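Long-range contacts in sterol carrier protein 2 (Thermus thermophilus, PDB 2CX7), which probably binds sterols or other lipids and carries them between membranes: residues Q10-K15 / Q120-V125; G31-A36 / V51-W56; V75-L80 / L101-K106. All blocks are in the same frame, centred on the assembly; numbering follows the deposited sequence.

In the fold
The three contacts belong to one five-stranded mixed sheet and the helices against it. Interaction 2 pairs strands 32-37 and 49-56 inside the sheet, and interaction 3 adds the outermost strand 103-106 to strand 74-78; their centres lie about 13 Å apart. Strands 32-37 and 74-78 are neighbours, joined where A36 N approaches I76 O at 2.8 Å, a probable hydrogen bond. Interaction 1 joins the first and last helices, about 11 Å from interaction 2 between centres, and touches its leucine face: L122 CD1 lies 3.5 Å from L33 CD2. Interactions 1 and 3 do not meet, their nearest atoms being about 6 Å apart.

Interaction 1. Residues Q10-K15 / Q120-V125; sequences QAYCRK and QELVKV
Y12 reaches from helix 6-17 with its ring set obliquely across V125 of helix 116-127, whose methyl CG1 lies at the ring edge, 3.9 Å from CE1. With CG of Y12 anti to the backbone nitrogen (chi1 -177°), the ring extends toward helix 116-127 and its hydroxyl arrives at the backbone of L122. There Y12 OH donates to L122 O at 2.6 Å. The oxygen lies at the ring edge and in the ring plane, yet the hydroxyl stands above the plane of the L122 carbonyl and makes a C=O...O angle of 112°, so the bond is short without lying on a lone pair. L122 also leans on the hydroxyl with its side chain, CB standing 3.7 Å from Y12 OH.

The same V125 CG1 touches CB of K15 at 3.7 Å; beyond that carbon the lysine chain bends and leads away. Contact is thus limited to a few side chains, as expected for short axes 10.6 Å apart and inclined at 124°. L16 packs on both L122 and V125 from the same first helix, while the ring of W8 meets that of Y12. The next residue, C13, ties helix 6-17 to C60 through a disulfide. Since L122 O is a main-chain acceptor, the phenol's buried polar end is satisfied by backbone, and the join between the two terminal helices combines one directional bond with apolar packing.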
loop_
_atom_site.group_PDB
_atom_site.type_symbol
_atom_site.label_atom_id
_atom_site.label_comp_id
_atom_site.label_asym_id
_atom_site.label_seq_id
_atom_site.Cartn_x
_atom_site.Cartn_y
_atom_site.Cartn_z
ATOM N N GLN A 10 6.539 -5.851 7.977
ATOM C CA GLN A 10 6.689 -5.559 9.398
ATOM C C GLN A 10 7.387 -4.229 9.614
ATOM O O GLN A 10 6.981 -3.438 10.462
ATOM C CB GLN A 10 7.500 -6.655 10.092
ATOM C CG GLN A 10 6.807 -7.999 10.189
ATOM C CD GLN A 10 7.671 -9.022 10.903
ATOM O OE1 GLN A 10 8.097 -8.802 12.038
ATOM N NE2 GLN A 10 7.938 -10.144 10.243
ATOM N N ALA A 11 8.444 -3.983 8.849
ATOM C CA ALA A 11 9.188 -2.741 8.985
ATOM C C ALA A 11 8.330 -1.552 8.567
ATOM O O ALA A 11 8.476 -0.455 9.101
ATOM C CB ALA A 11 10.460 -2.788 8.137
ATOM N N TYR A 12 7.440 -1.782 7.604
ATOM C CA TYR A 12 6.560 -0.729 7.099
ATOM C C TYR A 12 5.519 -0.352 8.156
ATOM O O TYR A 12 5.284 0.827 8.412
ATOM C CB TYR A 12 5.887 -1.214 5.817
ATOM C CG TYR A 12 4.988 -0.214 5.127
ATOM C CD1 TYR A 12 5.258 1.156 5.170
ATOM C CD2 TYR A 12 3.917 -0.651 4.349
ATOM C CE1 TYR A 12 4.487 2.064 4.445
ATOM C CE2 TYR A 12 3.144 0.242 3.622
ATOM C CZ TYR A 12 3.434 1.594 3.668
ATOM O OH TYR A 12 2.699 2.464 2.900
ATOM N N CYS A 13 4.906 -1.357 8.772
ATOM C CA CYS A 13 3.901 -1.112 9.811
ATOM C C CYS A 13 4.542 -0.290 10.920
ATOM O O CYS A 13 3.965 0.689 11.388
ATOM C CB CYS A 13 3.377 -2.439 10.362
ATOM S SG CYS A 13 1.842 -2.420 11.371
ATOM N N ARG A 14 5.749 -0.672 11.325
ATOM C CA ARG A 14 6.459 0.053 12.370
ATOM C C ARG A 14 6.733 1.494 11.953
ATOM O O ARG A 14 6.524 2.421 12.736
ATOM C CB ARG A 14 7.781 -0.650 12.698
ATOM C CG ARG A 14 8.552 0.017 13.814
ATOM C CD ARG A 14 9.839 -0.723 14.131
ATOM N NE ARG A 14 10.520 -0.129 15.277
ATOM C CZ ARG A 14 11.756 -0.437 15.659
ATOM N NH1 ARG A 14 12.458 -1.342 14.984
ATOM N NH2 ARG A 14 12.294 0.164 16.712
ATOM N N LYS A 15 7.201 1.687 10.720
ATOM C CA LYS A 15 7.495 3.027 10.221
ATOM C C LYS A 15 6.246 3.903 10.203
ATOM O O LYS A 15 6.315 5.101 10.483
ATOM C CB LYS A 15 8.090 2.961 8.814
ATOM C CG LYS A 15 9.603 2.830 8.782
ATOM C CD LYS A 15 10.284 4.098 9.291
ATOM C CE LYS A 15 11.788 4.032 9.053
ATOM N NZ LYS A 15 12.495 5.292 9.430
ATOM N N GLN A 120 -0.945 9.813 0.228
ATOM C CA GLN A 120 0.342 10.417 -0.088
ATOM C C GLN A 120 1.351 10.061 1.004
ATOM O O GLN A 120 2.508 9.738 0.716
ATOM C CB GLN A 120 0.199 11.940 -0.211
ATOM C CG GLN A 120 -0.600 12.395 -1.417
ATOM C CD GLN A 120 -0.888 13.888 -1.392
ATOM O OE1 GLN A 120 -1.520 14.397 -0.463
ATOM N NE2 GLN A 120 -0.425 14.597 -2.413
ATOM N N GLU A 121 0.914 10.102 2.262
ATOM C CA GLU A 121 1.810 9.772 3.365
ATOM C C GLU A 121 2.168 8.282 3.400
ATOM O O GLU A 121 3.315 7.921 3.680
ATOM C CB GLU A 121 1.202 10.193 4.711
ATOM C CG GLU A 121 1.218 11.699 4.984
ATOM C CD GLU A 121 2.619 12.298 4.922
ATOM O OE1 GLU A 121 3.598 11.568 5.177
ATOM O OE2 GLU A 121 2.737 13.505 4.628
ATOM N N LEU A 122 1.193 7.419 3.127
ATOM C CA LEU A 122 1.446 5.975 3.108
ATOM C C LEU A 122 2.601 5.702 2.166
ATOM O O LEU A 122 3.526 4.942 2.477
ATOM C CB LEU A 122 0.214 5.209 2.604
ATOM C CG LEU A 122 -0.918 4.898 3.588
ATOM C CD1 LEU A 122 -2.100 4.296 2.845
ATOM C CD2 LEU A 122 -0.418 3.916 4.653
ATOM N N VAL A 123 2.541 6.330 0.997
ATOM C CA VAL A 123 3.573 6.149 -0.011
ATOM C C VAL A 123 4.904 6.784 0.398
ATOM O O VAL A 123 5.966 6.182 0.215
ATOM C CB VAL A 123 3.098 6.705 -1.365
ATOM C CG1 VAL A 123 4.239 6.711 -2.369
ATOM C CG2 VAL A 123 1.948 5.832 -1.891
ATOM N N LYS A 124 4.852 7.992 0.948
ATOM C CA LYS A 124 6.076 8.663 1.383
ATOM C C LYS A 124 6.775 7.831 2.455
ATOM O O LYS A 124 8.003 7.726 2.462
ATOM C CB LYS A 124 5.770 10.065 1.935
ATOM C CG LYS A 124 5.403 11.101 0.879
ATOM C CD LYS A 124 5.174 12.458 1.523
ATOM C CE LYS A 124 4.825 13.521 0.488
ATOM N NZ LYS A 124 4.545 14.818 1.159
ATOM N N VAL A 125 6.003 7.237 3.365
ATOM C CA VAL A 125 6.596 6.416 4.417
ATOM C C VAL A 125 7.206 5.139 3.837
ATOM O O VAL A 125 8.297 4.724 4.238
ATOM C CB VAL A 125 5.547 6.043 5.507
ATOM C CG1 VAL A 125 6.099 4.962 6.443
ATOM C CG2 VAL A 125 5.189 7.289 6.311
#

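Interaction 2. Residues G31-A36 / V51-W56; sequences GSLALA and VVLDLW
L33 CB meets CD1 of L55, its diagonal neighbour, at 4.1 Å, and its branch CD2 lies 4.3 Å from CD1 of L53, the residue directly across the strand pair; together the three leucines form an apolar patch on one face. L35 and V51 continue that face. L55 turns CG anti to its carbonyl carbon (chi1 -55°), and from there its CD1 reaches L33 CB. Helix 6-17 packs over this patch, with Y12 on L53 and L16 on L55. The opposite face carries A34 and V52, whose CB and CG2 are 4.0 Å apart.

The backbone between these two faces is an antiparallel beta hairpin, strands 32-37 and 49-56, with short axes at 163°; both are interior strands of the SCP-2 sheet, 32-37 being the central one. Two hydrogen-bonded pairs fix the register. L33 and L53 exchange bonds, L53 N to L33 O at 2.8 Å being virtually straight (179° at the hydrogen) and L33 N to L53 O less so. L35 and V51 repeat the pattern, with L35 N donating to V51 O at 2.9 Å. Between these pairs, A34 CA approaches V51 O at 3.4 Å as a CA-H...O contact.

G31 O and L55 O, both acceptors, stand 3.4 Å apart without a hydrogen bond, and G31 O is bonded by W29 NE1. At this polar end S32 OG bonds D73 N, and D54 OD1 forms a salt bridge with R61.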
loop_
_atom_site.group_PDB
_atom_site.type_symbol
_atom_site.label_atom_id
_atom_site.label_comp_id
_atom_site.label_asym_id
_atom_site.label_seq_id
_atom_site.Cartn_x
_atom_site.Cartn_y
_atom_site.Cartn_z
ATOM N N GLY A 31 -10.200 0.706 8.078
ATOM C CA GLY A 31 -10.248 -0.207 6.953
ATOM C C GLY A 31 -8.897 -0.775 6.579
ATOM O O GLY A 31 -7.877 -0.087 6.660
ATOM N N SER A 32 -8.885 -2.041 6.182
ATOM C CA SER A 32 -7.636 -2.688 5.789
ATOM C C SER A 32 -7.321 -2.292 4.350
ATOM O O SER A 32 -8.220 -1.965 3.576
ATOM C CB SER A 32 -7.756 -4.212 5.917
ATOM O OG SER A 32 -8.892 -4.709 5.232
ATOM N N LEU A 33 -6.040 -2.302 4.000
ATOM C CA LEU A 33 -5.620 -1.933 2.655
ATOM C C LEU A 33 -4.597 -2.928 2.157
ATOM O O LEU A 33 -3.605 -3.200 2.839
ATOM C CB LEU A 33 -4.989 -0.528 2.659
ATOM C CG LEU A 33 -4.261 -0.050 1.392
ATOM C CD1 LEU A 33 -5.262 0.167 0.264
ATOM C CD2 LEU A 33 -3.528 1.273 1.691
ATOM N N ALA A 34 -4.838 -3.467 0.966
ATOM C CA ALA A 34 -3.914 -4.412 0.372
ATOM C C ALA A 34 -3.236 -3.783 -0.828
ATOM O O ALA A 34 -3.898 -3.208 -1.703
ATOM C CB ALA A 34 -4.646 -5.684 -0.057
ATOM N N LEU A 35 -1.910 -3.876 -0.846
ATOM C CA LEU A 35 -1.102 -3.386 -1.950
ATOM C C LEU A 35 -0.713 -4.686 -2.656
ATOM O O LEU A 35 0.144 -5.444 -2.179
ATOM C CB LEU A 35 0.123 -2.647 -1.422
ATOM C CG LEU A 35 -0.187 -1.526 -0.425
ATOM C CD1 LEU A 35 1.107 -0.818 -0.060
ATOM C CD2 LEU A 35 -1.212 -0.550 -1.027
ATOM N N ALA A 36 -1.361 -4.944 -3.784
ATOM C CA ALA A 36 -1.163 -6.186 -4.517
ATOM C C ALA A 36 -0.334 -6.102 -5.796
ATOM O O ALA A 36 -0.498 -5.182 -6.602
ATOM C CB ALA A 36 -2.524 -6.796 -4.831
ATOM N N VAL A 51 0.833 -6.938 0.329
ATOM C CA VAL A 51 1.137 -6.522 1.685
ATOM C C VAL A 51 -0.214 -5.996 2.139
ATOM O O VAL A 51 -0.781 -5.102 1.510
ATOM C CB VAL A 51 2.179 -5.406 1.749
ATOM C CG1 VAL A 51 2.246 -4.845 3.165
ATOM C CG2 VAL A 51 3.559 -5.954 1.363
ATOM N N VAL A 52 -0.735 -6.570 3.216
ATOM C CA VAL A 52 -2.034 -6.179 3.730
ATOM C C VAL A 52 -1.829 -5.443 5.044
ATOM O O VAL A 52 -1.220 -5.974 5.979
ATOM C CB VAL A 52 -2.932 -7.425 3.920
ATOM C CG1 VAL A 52 -4.332 -7.014 4.354
ATOM C CG2 VAL A 52 -2.991 -8.211 2.604
ATOM N N LEU A 53 -2.318 -4.205 5.084
ATOM C CA LEU A 53 -2.193 -3.341 6.248
ATOM C C LEU A 53 -3.512 -3.201 7.010
ATOM O O LEU A 53 -4.544 -2.864 6.426
ATOM C CB LEU A 53 -1.740 -1.949 5.806
ATOM C CG LEU A 53 -0.537 -1.860 4.862
ATOM C CD1 LEU A 53 -0.486 -0.483 4.198
ATOM C CD2 LEU A 53 0.735 -2.138 5.644
ATOM N N ASP A 54 -3.469 -3.476 8.308
ATOM C CA ASP A 54 -4.639 -3.332 9.180
ATOM C C ASP A 54 -4.494 -1.921 9.743
ATOM O O ASP A 54 -3.897 -1.721 10.801
ATOM C CB ASP A 54 -4.578 -4.372 10.304
ATOM C CG ASP A 54 -5.761 -4.287 11.256
ATOM O OD1 ASP A 54 -6.675 -3.467 11.027
ATOM O OD2 ASP A 54 -5.775 -5.051 12.240
ATOM N N LEU A 55 -5.024 -0.939 9.019
ATOM C CA LEU A 55 -4.899 0.461 9.408
ATOM C C LEU A 55 -6.085 0.951 10.230
ATOM O O LEU A 55 -7.221 0.588 9.949
ATOM C CB LEU A 55 -4.747 1.314 8.145
ATOM C CG LEU A 55 -3.597 0.911 7.209
ATOM C CD1 LEU A 55 -3.693 1.662 5.904
ATOM C CD2 LEU A 55 -2.261 1.178 7.892
ATOM N N TRP A 56 -5.818 1.799 11.221
ATOM C CA TRP A 56 -6.888 2.310 12.070
ATOM C C TRP A 56 -6.552 3.601 12.815
ATOM O O TRP A 56 -5.655 3.638 13.666
ATOM C CB TRP A 56 -7.302 1.233 13.077
ATOM C CG TRP A 56 -8.540 1.579 13.869
ATOM C CD1 TRP A 56 -8.606 2.314 15.015
ATOM C CD2 TRP A 56 -9.884 1.194 13.560
ATOM N NE1 TRP A 56 -9.908 2.409 15.444
ATOM C CE2 TRP A 56 -10.714 1.730 14.568
ATOM C CE3 TRP A 56 -10.468 0.444 12.528
ATOM C CZ2 TRP A 56 -12.104 1.539 14.578
ATOM C CZ3 TRP A 56 -11.845 0.255 12.536
ATOM C CH2 TRP A 56 -12.650 0.802 13.557
#

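Interaction 3. Residues V75-L80 / L101-K106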
loop_
_atom_site.group_PDB
_atom_site.type_symbol
_atom_site.label_atom_id
_atom_site.label_comp_id
_atom_site.label_asym_id
_atom_site.label_seq_id
_atom_site.Cartn_x
_atom_site.Cartn_y
_atom_site.Cartn_z
ATOM N N VAL A 75 -8.372 -2.666 -2.063
ATOM C CA VAL A 75 -7.326 -3.407 -2.743
ATOM C C VAL A 75 -6.845 -2.609 -3.943
ATOM O O VAL A 75 -7.639 -2.231 -4.810
ATOM C CB VAL A 75 -7.825 -4.785 -3.219
ATOM C CG1 VAL A 75 -6.728 -5.501 -3.990
ATOM C CG2 VAL A 75 -8.244 -5.613 -2.018
ATOM N N ILE A 76 -5.548 -2.315 -3.954
ATOM C CA ILE A 76 -4.927 -1.582 -5.056
ATOM C C ILE A 76 -3.910 -2.534 -5.669
ATOM O O ILE A 76 -2.939 -2.938 -5.024
ATOM C CB ILE A 76 -4.194 -0.324 -4.589
ATOM C CG1 ILE A 76 -5.162 0.613 -3.862
ATOM C CG2 ILE A 76 -3.586 0.386 -5.807
ATOM C CD1 ILE A 76 -4.510 1.885 -3.331
ATOM N N GLU A 77 -4.139 -2.874 -6.928
ATOM C CA GLU A 77 -3.302 -3.825 -7.651
ATOM C C GLU A 77 -2.482 -3.166 -8.756
ATOM O O GLU A 77 -2.918 -2.179 -9.361
ATOM C CB GLU A 77 -4.217 -4.904 -8.237
ATOM C CG GLU A 77 -3.590 -5.838 -9.239
ATOM C CD GLU A 77 -4.651 -6.672 -9.948
ATOM O OE1 GLU A 77 -5.281 -7.518 -9.278
ATOM O OE2 GLU A 77 -4.865 -6.465 -11.166
ATOM N N ALA A 78 -1.315 -3.737 -9.044
ATOM C CA ALA A 78 -0.448 -3.188 -10.078
ATOM C C ALA A 78 0.662 -4.162 -10.436
ATOM O O ALA A 78 0.902 -5.144 -9.718
ATOM C CB ALA A 78 0.158 -1.866 -9.596
ATOM N N ASP A 79 1.318 -3.895 -11.562
ATOM C CA ASP A 79 2.452 -4.705 -11.997
ATOM C C ASP A 79 3.589 -4.361 -11.037
ATOM O O ASP A 79 3.669 -3.230 -10.549
ATOM C CB ASP A 79 2.890 -4.313 -13.408
ATOM C CG ASP A 79 2.079 -4.989 -14.493
ATOM O OD1 ASP A 79 0.940 -5.406 -14.216
ATOM O OD2 ASP A 79 2.589 -5.087 -15.637
ATOM N N LEU A 80 4.472 -5.318 -10.776
ATOM C CA LEU A 80 5.597 -5.077 -9.878
ATOM C C LEU A 80 6.364 -3.811 -10.254
ATOM O O LEU A 80 6.678 -2.986 -9.391
ATOM C CB LEU A 80 6.566 -6.262 -9.895
ATOM C CG LEU A 80 7.824 -6.067 -9.040
ATOM C CD1 LEU A 80 7.413 -5.786 -7.601
ATOM C CD2 LEU A 80 8.724 -7.288 -9.141
ATOM N N LEU A 101 -2.839 3.024 -13.505
ATOM C CA LEU A 101 -1.549 2.325 -13.397
ATOM C C LEU A 101 -1.610 1.556 -12.079
ATOM O O LEU A 101 -1.121 0.425 -11.973
ATOM C CB LEU A 101 -0.388 3.328 -13.412
ATOM C CG LEU A 101 -0.138 3.954 -14.788
ATOM C CD1 LEU A 101 0.888 5.080 -14.684
ATOM C CD2 LEU A 101 0.341 2.866 -15.746
ATOM N N LEU A 102 -2.183 2.197 -11.063
ATOM C CA LEU A 102 -2.431 1.545 -9.789
ATOM C C LEU A 102 -3.933 1.355 -9.971
ATOM O O LEU A 102 -4.662 2.329 -10.146
ATOM C CB LEU A 102 -2.163 2.465 -8.591
ATOM C CG LEU A 102 -0.708 2.833 -8.267
ATOM C CD1 LEU A 102 -0.700 3.715 -7.029
ATOM C CD2 LEU A 102 0.129 1.573 -8.027
ATOM N N GLU A 103 -4.383 0.111 -9.953
ATOM C CA GLU A 103 -5.788 -0.184 -10.176
ATOM C C GLU A 103 -6.553 -0.480 -8.894
ATOM O O GLU A 103 -6.200 -1.381 -8.132
ATOM C CB GLU A 103 -5.910 -1.357 -11.167
ATOM C CG GLU A 103 -7.328 -1.889 -11.352
ATOM C CD GLU A 103 -7.450 -2.884 -12.504
ATOM O OE1 GLU A 103 -6.501 -3.662 -12.725
ATOM O OE2 GLU A 103 -8.509 -2.898 -13.179
ATOM N N LEU A 104 -7.596 0.298 -8.648
ATOM C CA LEU A 104 -8.406 0.080 -7.458
ATOM C C LEU A 104 -9.346 -1.088 -7.751
ATOM O O LEU A 104 -10.359 -0.937 -8.440
ATOM C CB LEU A 104 -9.199 1.340 -7.115
ATOM C CG LEU A 104 -9.965 1.285 -5.789
ATOM C CD1 LEU A 104 -8.973 1.201 -4.623
ATOM C CD2 LEU A 104 -10.841 2.526 -5.653
ATOM N N LYS A 105 -8.992 -2.258 -7.234
ATOM C CA LYS A 105 -9.772 -3.475 -7.448
ATOM C C LYS A 105 -10.957 -3.640 -6.501
ATOM O O LYS A 105 -11.950 -4.295 -6.840
ATOM C CB LYS A 105 -8.859 -4.690 -7.328
ATOM C CG LYS A 105 -7.856 -4.830 -8.460
ATOM C CD LYS A 105 -8.552 -5.140 -9.775
ATOM C CE LYS A 105 -7.556 -5.614 -10.817
ATOM N NZ LYS A 105 -8.183 -5.938 -12.135
ATOM N N LYS A 106 -10.847 -3.068 -5.311
ATOM C CA LYS A 106 -11.924 -3.145 -4.324
ATOM C C LYS A 106 -11.964 -1.826 -3.575
ATOM O O LYS A 106 -10.928 -1.309 -3.148
ATOM C CB LYS A 106 -11.688 -4.303 -3.352
ATOM C CG LYS A 106 -12.816 -4.513 -2.352
ATOM C CD LYS A 106 -12.560 -5.761 -1.527
ATOM C CE LYS A 106 -13.581 -5.939 -0.416
ATOM N NZ LYS A 106 -13.195 -7.084 0.461
HETATM O O HOH W 1 -6.385 -7.579 -13.894
HETATM O O HOH W 2 0.667 -1.394 -13.124
#
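I76 sits at the close-packed part of this contact, its CG2 methyl against CB of L102 at 3.8 Å and its CG1 against CD1 of L104. A78 extends the same apolar side, CB lying 3.8 Å from CD2 of L102. I76 turns CG1 anti to its carbonyl carbon (chi1 -58°), which leaves CG2 for L102 and CG1 for L104. W83 of helix 80-86 and L97 of helix 93-99 both pack on I76 and L102.

The other side is mixed and more open. There V75 lies against the aliphatic parts of two lysines, its CB 3.9 Å from CB of K106 and its CG1 against CB of K105. Further along, the extended chain of E77 passes obliquely across the bent chain of K105, whose CG lies 3.6 Å from E77 CB. The ammonium joins a salt-bridge network: K105 NZ to E103 OE1 is 2.9 Å, while the link to E77 OE2 is longer and less certain because that oxygen is crowded in the model. The two carboxylates come close, and R38 bridges to both of them, which probably offsets their mutual repulsion. K106 leads its chain away, and its NZ bonds A72 O. A water links the loops flanking the strands, accepting from D79 N and donating to L101 O.

E77 and E103 form a regular hydrogen-bonded pair, E77 N to E103 O and E103 N to E77 O both at 2.8 Å. At V75 the ladder changes: K105 N gives V75 O a 2.8 Å bond, K106 N adds only a weak one to the same oxygen, and V75 N donates to K106 O at 3.1 Å. Two residues facing one, with a register shift of one, define a classic beta bulge, here on the outermost strand of the SCP-2 sheet.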